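Local coordinates for protein telomeric DNA-binding factor trf1 (Schizosaccharomyces pombe, PDB 6K5S) that probably binds telomeric DNA as a homodimer, its TRF-family helical domain serving to pair the subunits, at residues A[18-23]-A[48-53]; A[63-68]-A[88-93]. All blocks are in the same frame, centred on the assembly; numbering follows the deposited sequence.

In the fold
Both contacts are buried and apolar, with no hydrogen bond crossing either, and they bury nearly equal areas, 221 Å² in contact 1 and 219 Å² in contact 2. Contact 1 pairs helix 10-24 with helix 41-60, whereas contact 2 sets the loop after helix 41-60 against helix 76-94. The centre of contact 1 lies about 16 Å from the chain centre and borders the second subunit; that of contact 2 lies about 8 Å from it and touches no other chain. Contact 1 places a single isoleucine methyl over an aromatic face amid aliphatic and thioether groups; in contact 2 an isoleucine methyl and a second phenyl ring meet a phenyl ring obliquely. The two touch at several points, among them Phe-53 CE2 and Ile-89 CG1 at 3.7 Å.

Contact 1: residues A[18-23]-A[48-53]; sequences NIILSI and KVMNMF
Ile-20 drives its CD1 methyl onto one face of the Phe-53 ring, the two side chains crossing at about a right angle. Ile-20 CD1 stands 3.6 Å from the centroid of the Phe-53 ring, 24° off its normal, which meets the geometry of a CH-pi contact. It is offset toward the rim, and its shortest distance is 3.3 Å, from Ile-20 CD1 to Phe-53 CG. The ring reaches this place because its CG lies anti to the backbone N (chi1 -173°). Replacing Phe-53 with an alanine would probably leave the Ile-20 methyl without its aromatic floor and open a gap reaching to Ile-89, which the ring also touches. Met-50 comes across Ile-20 from another direction: its chain, bent at chi2 and chi3, sets Met-50 SD 3.7 Å from Ile-20 CD1. Val-49 instead runs alongside Ile-20 in the opposite sense, with Val-49 CG1 3.8 Å from Ile-20 CG1. The same Val-49 CG1 also meets Ile-19 CG2 at 3.9 Å, wedging against two successive isoleucines. Beyond this layer, Ile-19 packs on Leu-9 of the second subunit and Met-52 on Ile-59 of that subunit. The axes of segments 18-23 and 48-53 approach to 10.5 Å with directions 137° apart, an inclined helix packing nearer antiparallel than parallel beside the subunit interface, consistent with the all-helical dimerisation domain of the TRF family.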
ATOM      1  N   ASN A  18      -8.115  -6.762   2.812  1.00  9.10           N
ATOM      2  CA  ASN A  18      -8.859  -6.979   4.050  1.00 11.75           C
ATOM      3  C   ASN A  18      -9.669  -5.739   4.431  1.00  9.76           C
ATOM      4  O   ASN A  18     -10.836  -5.843   4.823  1.00 11.50           O
ATOM      5  CB  ASN A  18      -7.888  -7.361   5.170  1.00 10.29           C
ATOM      6  CG  ASN A  18      -7.292  -8.789   5.011  1.00 12.86           C
ATOM      7  OD1 ASN A  18      -7.855  -9.658   4.347  1.00 15.65           O
ATOM      8  ND2 ASN A  18      -6.175  -9.029   5.682  1.00 14.75           N
ATOM      9  N   ILE A  19      -9.075  -4.560   4.322  1.00  8.77           N
ATOM     10  CA  ILE A  19      -9.808  -3.345   4.666  1.00 11.06           C
ATOM     11  C   ILE A  19     -11.014  -3.174   3.741  1.00 12.46           C
ATOM     12  O   ILE A  19     -12.129  -2.874   4.185  1.00 10.37           O
ATOM     13  CB  ILE A  19      -8.867  -2.129   4.623  1.00 10.60           C
ATOM     14  CG1 ILE A  19      -7.829  -2.233   5.753  1.00 10.07           C
ATOM     15  CG2 ILE A  19      -9.655  -0.841   4.687  1.00  9.54           C
ATOM     16  CD1 ILE A  19      -6.657  -1.241   5.621  1.00  9.52           C
ATOM     17  N   ILE A  20     -10.807  -3.376   2.437  1.00  9.92           N
ATOM     18  CA  ILE A  20     -11.905  -3.224   1.488  1.00 12.07           C
ATOM     19  C   ILE A  20     -13.018  -4.230   1.788  1.00 13.06           C
ATOM     20  O   ILE A  20     -14.210  -3.887   1.795  1.00 11.59           O
ATOM     21  CB  ILE A  20     -11.363  -3.363   0.050  1.00  9.48           C
ATOM     22  CG1 ILE A  20     -10.408  -2.218  -0.244  1.00 13.24           C
ATOM     23  CG2 ILE A  20     -12.510  -3.462  -0.975  1.00 11.43           C
ATOM     24  CD1 ILE A  20      -9.573  -2.451  -1.478  1.00 10.54           C
ATOM     25  N   LEU A  21     -12.647  -5.484   2.057  1.00 12.69           N
ATOM     26  CA  LEU A  21     -13.659  -6.499   2.320  1.00 15.08           C
ATOM     27  C   LEU A  21     -14.470  -6.161   3.563  1.00 19.22           C
ATOM     28  O   LEU A  21     -15.690  -6.358   3.592  1.00 20.26           O
ATOM     29  CB  LEU A  21     -13.010  -7.864   2.486  1.00 15.05           C
ATOM     30  CG  LEU A  21     -12.590  -8.403   1.126  1.00 13.91           C
ATOM     31  CD1 LEU A  21     -11.581  -9.550   1.332  1.00 15.45           C
ATOM     32  CD2 LEU A  21     -13.814  -8.829   0.351  1.00 13.91           C
ATOM     33  N   SER A  22     -13.813  -5.628   4.583  1.00 13.28           N
ATOM     34  CA  SER A  22     -14.513  -5.332   5.822  1.00 21.36           C
ATOM     35  C   SER A  22     -15.287  -4.023   5.743  1.00 20.57           C
ATOM     36  O   SER A  22     -16.289  -3.862   6.449  1.00 20.41           O
ATOM     37  CB  SER A  22     -13.526  -5.320   6.986  1.00 22.13           C
ATOM     38  OG  SER A  22     -12.710  -4.174   6.941  1.00 29.76           O
ATOM     39  N   ILE A  23     -14.872  -3.086   4.886  1.00 14.55           N
ATOM     40  CA  ILE A  23     -15.698  -1.903   4.670  1.00 16.91           C
ATOM     41  C   ILE A  23     -16.917  -2.258   3.827  1.00 18.95           C
ATOM     42  O   ILE A  23     -18.062  -2.004   4.228  1.00 21.77           O
ATOM     43  CB  ILE A  23     -14.884  -0.758   4.042  1.00 17.93           C
ATOM     44  CG1 ILE A  23     -13.890  -0.188   5.046  1.00 15.21           C
ATOM     45  CG2 ILE A  23     -15.825   0.373   3.581  1.00 18.91           C
ATOM     46  CD1 ILE A  23     -13.013   0.926   4.465  1.00 13.80           C
ATOM     47  N   LYS A  48      -8.976   6.888  -0.074  1.00 12.03           N
ATOM     48  CA  LYS A  48      -7.522   6.728  -0.028  1.00 15.24           C
ATOM     49  C   LYS A  48      -7.115   5.253  -0.078  1.00 13.03           C
ATOM     50  O   LYS A  48      -6.130   4.890  -0.737  1.00  9.29           O
ATOM     51  CB  LYS A  48      -6.961   7.403   1.219  1.00 16.01           C
ATOM     52  CG  LYS A  48      -7.281   8.904   1.291  1.00 18.32           C
ATOM     53  CD  LYS A  48      -6.690   9.505   2.546  1.00 19.94           C
ATOM     54  CE  LYS A  48      -6.649  11.012   2.471  1.00 23.08           C
ATOM     55  NZ  LYS A  48      -8.015  11.576   2.477  1.00 27.41           N
ATOM     56  N   VAL A  49      -7.838   4.398   0.641  1.00 10.55           N
ATOM     57  CA  VAL A  49      -7.595   2.955   0.562  1.00 10.78           C
ATOM     58  C   VAL A  49      -7.785   2.461  -0.869  1.00 11.24           C
ATOM     59  O   VAL A  49      -6.955   1.704  -1.394  1.00 10.79           O
ATOM     60  CB  VAL A  49      -8.509   2.206   1.547  1.00 11.38           C
ATOM     61  CG1 VAL A  49      -8.485   0.718   1.267  1.00  9.01           C
ATOM     62  CG2 VAL A  49      -8.045   2.493   2.981  1.00 13.46           C
ATOM     63  N   MET A  50      -8.864   2.890  -1.531  1.00 10.13           N
ATOM     64  CA  MET A  50      -9.102   2.431  -2.904  1.00 13.23           C
ATOM     65  C   MET A  50      -8.026   2.915  -3.862  1.00 14.00           C
ATOM     66  O   MET A  50      -7.654   2.194  -4.800  1.00 12.90           O
ATOM     67  CB  MET A  50     -10.475   2.875  -3.409  1.00 12.10           C
ATOM     68  CG  MET A  50     -11.616   2.007  -2.866  1.00 18.02           C
ATOM     69  SD  MET A  50     -11.559   0.213  -3.199  1.00  5.39           S
ATOM     70  CE  MET A  50     -11.155   0.193  -4.944  1.00 12.50           C
ATOM     71  N   ASN A  51      -7.531   4.141  -3.664  1.00 10.23           N
ATOM     72  CA  ASN A  51      -6.464   4.654  -4.522  1.00 11.94           C
ATOM     73  C   ASN A  51      -5.182   3.854  -4.350  1.00 14.48           C
ATOM     74  O   ASN A  51      -4.470   3.584  -5.327  1.00 15.16           O
ATOM     75  CB  ASN A  51      -6.203   6.130  -4.228  1.00 17.51           C
ATOM     76  CG  ASN A  51      -7.294   7.032  -4.781  1.00 21.25           C
ATOM     77  OD1 ASN A  51      -8.090   6.611  -5.620  1.00 21.64           O
ATOM     78  ND2 ASN A  51      -7.328   8.279  -4.318  1.00 20.45           N
ATOM     79  N   MET A  52      -4.858   3.473  -3.114  1.00  9.59           N
ATOM     80  CA  MET A  52      -3.691   2.616  -2.930  1.00 12.30           C
ATOM     81  C   MET A  52      -3.958   1.236  -3.513  1.00 10.32           C
ATOM     82  O   MET A  52      -3.066   0.637  -4.126  1.00 12.65           O
ATOM     83  CB  MET A  52      -3.303   2.523  -1.449  1.00  9.40           C
ATOM     84  CG  MET A  52      -2.469   3.746  -0.911  1.00 15.11           C
ATOM     85  SD  MET A  52      -2.143   3.657   0.888  1.00 13.73           S
ATOM     86  CE  MET A  52      -3.809   3.642   1.454  1.00 13.10           C
ATOM     87  N   PHE A  53      -5.187   0.738  -3.368  1.00  9.96           N
ATOM     88  CA  PHE A  53      -5.502  -0.598  -3.861  1.00 10.95           C
ATOM     89  C   PHE A  53      -5.383  -0.654  -5.379  1.00 11.84           C
ATOM     90  O   PHE A  53      -4.770  -1.570  -5.929  1.00 10.84           O
ATOM     91  CB  PHE A  53      -6.891  -1.031  -3.413  1.00  8.43           C
ATOM     92  CG  PHE A  53      -7.216  -2.470  -3.747  1.00 11.31           C
ATOM     93  CD1 PHE A  53      -6.515  -3.510  -3.141  1.00  9.60           C
ATOM     94  CD2 PHE A  53      -8.205  -2.781  -4.662  1.00  9.35           C
ATOM     95  CE1 PHE A  53      -6.817  -4.834  -3.441  1.00 10.86           C
ATOM     96  CE2 PHE A  53      -8.500  -4.091  -4.975  1.00 10.54           C
ATOM     97  CZ  PHE A  53      -7.799  -5.126  -4.356  1.00 11.30           C
TER

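Contact 2: residues A[63-68]-A[88-93]; sequences ESFIYS and AIFLAA
Phe-65 and Ile-89 lie alongside one another, their side chains running in opposite senses, where the irregular loop 63-68 lies against segment 88-93 of helix 76-94, a loop-on-helix packing within the all-helical TRF-family domain. The main bump is the CG2 methyl of Ile-89. Ile-89 CG2 fits the hollow between the Phe-65 ring and the loop backbone, 3.5 Å from Phe-65 CE1 and 3.6 Å from Ser-64 O, which gives it an aromatic wall and a carbonyl wall. That ring in turn fills the notch between two neighbouring helix residues: Phe-65 CE1 sits 3.8 Å from the backbone N of Phe-90, while Phe-65 CZ lies 3.7 Å from Phe-90 CD2. The two phenyl groups meet obliquely, so the evidence supports apolar packing and no defined stack. Phe-90 swings to this flank with CG anti to its own N (chi1 -164°), and there its ring also makes an edge-to-face contact with Phe-113. Helix 102-113 closes in on Phe-65 as well, through Asn-108 and Val-112. The loop backbone is tied by polar bonds beyond the two segments: Phe-65 O pairs with Thr-61 OG1, and Ile-66 O with Asn-86 ND2. On its other branch, Ile-89 CD1 lies 3.9 Å from Ser-64 O and 4.2 Å from Ile-66 CG1.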
ATOM      1  N   GLU A  63      -5.314  -7.270 -15.992  1.00 16.16           N
ATOM      2  CA  GLU A  63      -6.687  -7.636 -16.305  1.00 18.32           C
ATOM      3  C   GLU A  63      -7.603  -7.272 -15.131  1.00 21.18           C
ATOM      4  O   GLU A  63      -7.245  -6.440 -14.278  1.00 20.26           O
ATOM      5  CB  GLU A  63      -6.754  -9.126 -16.662  1.00 20.49           C
ATOM      6  CG  GLU A  63      -5.623  -9.633 -17.560  1.00 27.63           C
ATOM      7  CD  GLU A  63      -5.614  -9.003 -18.944  1.00 33.84           C
ATOM      8  OE1 GLU A  63      -4.783  -9.424 -19.792  1.00 39.86           O
ATOM      9  OE2 GLU A  63      -6.427  -8.083 -19.203  1.00 36.74           O
ATOM     10  N   SER A  64      -8.797  -7.873 -15.104  1.00 17.96           N
ATOM     11  CA  SER A  64      -9.736  -7.560 -14.038  1.00 20.32           C
ATOM     12  C   SER A  64      -9.297  -8.184 -12.719  1.00 15.45           C
ATOM     13  O   SER A  64      -9.305  -7.510 -11.686  1.00 16.42           O
ATOM     14  CB  SER A  64     -11.135  -8.032 -14.417  1.00 19.16           C
ATOM     15  OG  SER A  64     -11.672  -7.246 -15.459  1.00 20.34           O
ATOM     16  N   PHE A  65      -8.893  -9.454 -12.738  1.00 10.95           N
ATOM     17  CA  PHE A  65      -8.560 -10.198 -11.533  1.00 12.84           C
ATOM     18  C   PHE A  65      -7.115 -10.690 -11.581  1.00 12.95           C
ATOM     19  O   PHE A  65      -6.417 -10.584 -12.602  1.00 11.81           O
ATOM     20  CB  PHE A  65      -9.521 -11.386 -11.334  1.00 11.01           C
ATOM     21  CG  PHE A  65     -10.917 -10.971 -11.046  1.00 13.91           C
ATOM     22  CD1 PHE A  65     -11.306 -10.676  -9.745  1.00 10.16           C
ATOM     23  CD2 PHE A  65     -11.843 -10.839 -12.078  1.00 13.83           C
ATOM     24  CE1 PHE A  65     -12.606 -10.264  -9.476  1.00 11.40           C
ATOM     25  CE2 PHE A  65     -13.152 -10.427 -11.816  1.00 12.06           C
ATOM     26  CZ  PHE A  65     -13.532 -10.153 -10.516  1.00 11.13           C
ATOM     27  N   ILE A  66      -6.675 -11.227 -10.446  1.00 10.69           N
ATOM     28  CA  ILE A  66      -5.301 -11.690 -10.260  1.00  9.97           C
ATOM     29  C   ILE A  66      -5.268 -13.200 -10.382  1.00 17.09           C
ATOM     30  O   ILE A  66      -5.985 -13.909  -9.655  1.00 14.95           O
ATOM     31  CB  ILE A  66      -4.750 -11.263  -8.898  1.00 11.56           C
ATOM     32  CG1 ILE A  66      -4.887  -9.761  -8.733  1.00  8.34           C
ATOM     33  CG2 ILE A  66      -3.266 -11.711  -8.735  1.00 10.98           C
ATOM     34  CD1 ILE A  66      -4.431  -9.300  -7.391  1.00  8.89           C
ATOM     35  N   TYR A  67      -4.403 -13.695 -11.263  1.00 13.65           N
ATOM     36  CA  TYR A  67      -4.301 -15.122 -11.538  1.00 17.27           C
ATOM     37  C   TYR A  67      -2.945 -15.574 -11.003  1.00 18.38           C
ATOM     38  O   TYR A  67      -1.913 -15.326 -11.630  1.00 19.55           O
ATOM     39  CB  TYR A  67      -4.480 -15.374 -13.026  1.00 16.48           C
ATOM     40  CG  TYR A  67      -5.770 -14.784 -13.566  1.00 18.75           C
ATOM     41  CD1 TYR A  67      -6.998 -15.298 -13.188  1.00 17.82           C
ATOM     42  CD2 TYR A  67      -5.755 -13.705 -14.445  1.00 18.94           C
ATOM     43  CE1 TYR A  67      -8.184 -14.758 -13.669  1.00 15.54           C
ATOM     44  CE2 TYR A  67      -6.935 -13.156 -14.941  1.00 18.68           C
ATOM     45  CZ  TYR A  67      -8.148 -13.691 -14.554  1.00 19.23           C
ATOM     46  OH  TYR A  67      -9.329 -13.154 -15.053  1.00 20.50           O
ATOM     47  N   SER A  68      -2.950 -16.185  -9.815  1.00 20.56           N
ATOM     48  CA  SER A  68      -1.694 -16.380  -9.095  1.00 21.92           C
ATOM     49  C   SER A  68      -0.743 -17.258  -9.894  1.00 22.29           C
ATOM     50  O   SER A  68       0.457 -16.981  -9.961  1.00 24.82           O
ATOM     51  CB  SER A  68      -1.945 -16.959  -7.691  1.00 19.44           C
ATOM     52  OG  SER A  68      -2.745 -18.139  -7.696  1.00 24.16           O
ATOM     53  N   ALA A  88     -11.977  -8.981  -2.828  1.00  8.81           N
ATOM     54  CA  ALA A  88     -12.094  -7.542  -2.624  1.00  8.36           C
ATOM     55  C   ALA A  88     -12.365  -6.841  -3.944  1.00 11.90           C
ATOM     56  O   ALA A  88     -13.187  -5.915  -4.008  1.00  9.51           O
ATOM     57  CB  ALA A  88     -10.828  -6.996  -1.954  1.00  9.48           C
ATOM     58  N   ILE A  89     -11.689  -7.288  -5.012  1.00 10.51           N
ATOM     59  CA  ILE A  89     -11.912  -6.733  -6.352  1.00 11.03           C
ATOM     60  C   ILE A  89     -13.360  -6.933  -6.779  1.00 10.07           C
ATOM     61  O   ILE A  89     -13.990  -6.027  -7.328  1.00  9.82           O
ATOM     62  CB  ILE A  89     -10.945  -7.375  -7.366  1.00  7.85           C
ATOM     63  CG1 ILE A  89      -9.519  -6.861  -7.159  1.00 10.00           C
ATOM     64  CG2 ILE A  89     -11.370  -7.065  -8.827  1.00 10.60           C
ATOM     65  CD1 ILE A  89      -8.479  -7.718  -7.916  1.00 11.44           C
ATOM     66  N   PHE A  90     -13.896  -8.141  -6.567  1.00 10.02           N
ATOM     67  CA  PHE A  90     -15.262  -8.429  -6.996  1.00 10.09           C
ATOM     68  C   PHE A  90     -16.262  -7.561  -6.244  1.00 14.88           C
ATOM     69  O   PHE A  90     -17.175  -6.978  -6.852  1.00 13.22           O
ATOM     70  CB  PHE A  90     -15.572  -9.907  -6.784  1.00 12.54           C
ATOM     71  CG  PHE A  90     -16.782 -10.387  -7.533  1.00 15.54           C
ATOM     72  CD1 PHE A  90     -18.058 -10.154  -7.032  1.00 14.52           C
ATOM     73  CD2 PHE A  90     -16.645 -11.093  -8.727  1.00 12.46           C
ATOM     74  CE1 PHE A  90     -19.178 -10.604  -7.713  1.00 14.64           C
ATOM     75  CE2 PHE A  90     -17.771 -11.536  -9.415  1.00 12.11           C
ATOM     76  CZ  PHE A  90     -19.031 -11.297  -8.900  1.00 11.25           C
ATOM     77  N   LEU A  91     -16.082  -7.437  -4.926  1.00 11.50           N
ATOM     78  CA  LEU A  91     -17.002  -6.651  -4.114  1.00 15.97           C
ATOM     79  C   LEU A  91     -16.896  -5.169  -4.444  1.00 13.92           C
ATOM     80  O   LEU A  91     -17.913  -4.462  -4.489  1.00 15.60           O
ATOM     81  CB  LEU A  91     -16.731  -6.919  -2.631  1.00 13.47           C
ATOM     82  CG  LEU A  91     -17.717  -6.361  -1.606  1.00 19.99           C
ATOM     83  CD1 LEU A  91     -19.151  -6.768  -1.964  1.00 21.51           C
ATOM     84  CD2 LEU A  91     -17.340  -6.849  -0.223  1.00 23.15           C
ATOM     85  N   ALA A  92     -15.680  -4.684  -4.712  1.00 13.18           N
ATOM     86  CA  ALA A  92     -15.520  -3.281  -5.086  1.00 11.68           C
ATOM     87  C   ALA A  92     -16.124  -3.017  -6.455  1.00 17.20           C
ATOM     88  O   ALA A  92     -16.735  -1.963  -6.680  1.00 16.02           O
ATOM     89  CB  ALA A  92     -14.047  -2.887  -5.076  1.00 14.89           C
ATOM     90  N   ALA A  93     -15.957  -3.962  -7.389  1.00 14.35           N
ATOM     91  CA  ALA A  93     -16.633  -3.848  -8.683  1.00 13.83           C
ATOM     92  C   ALA A  93     -18.142  -3.711  -8.511  1.00 16.80           C
ATOM     93  O   ALA A  93     -18.775  -2.856  -9.150  1.00 15.87           O
ATOM     94  CB  ALA A  93     -16.322  -5.057  -9.573  1.00 11.47           C
TER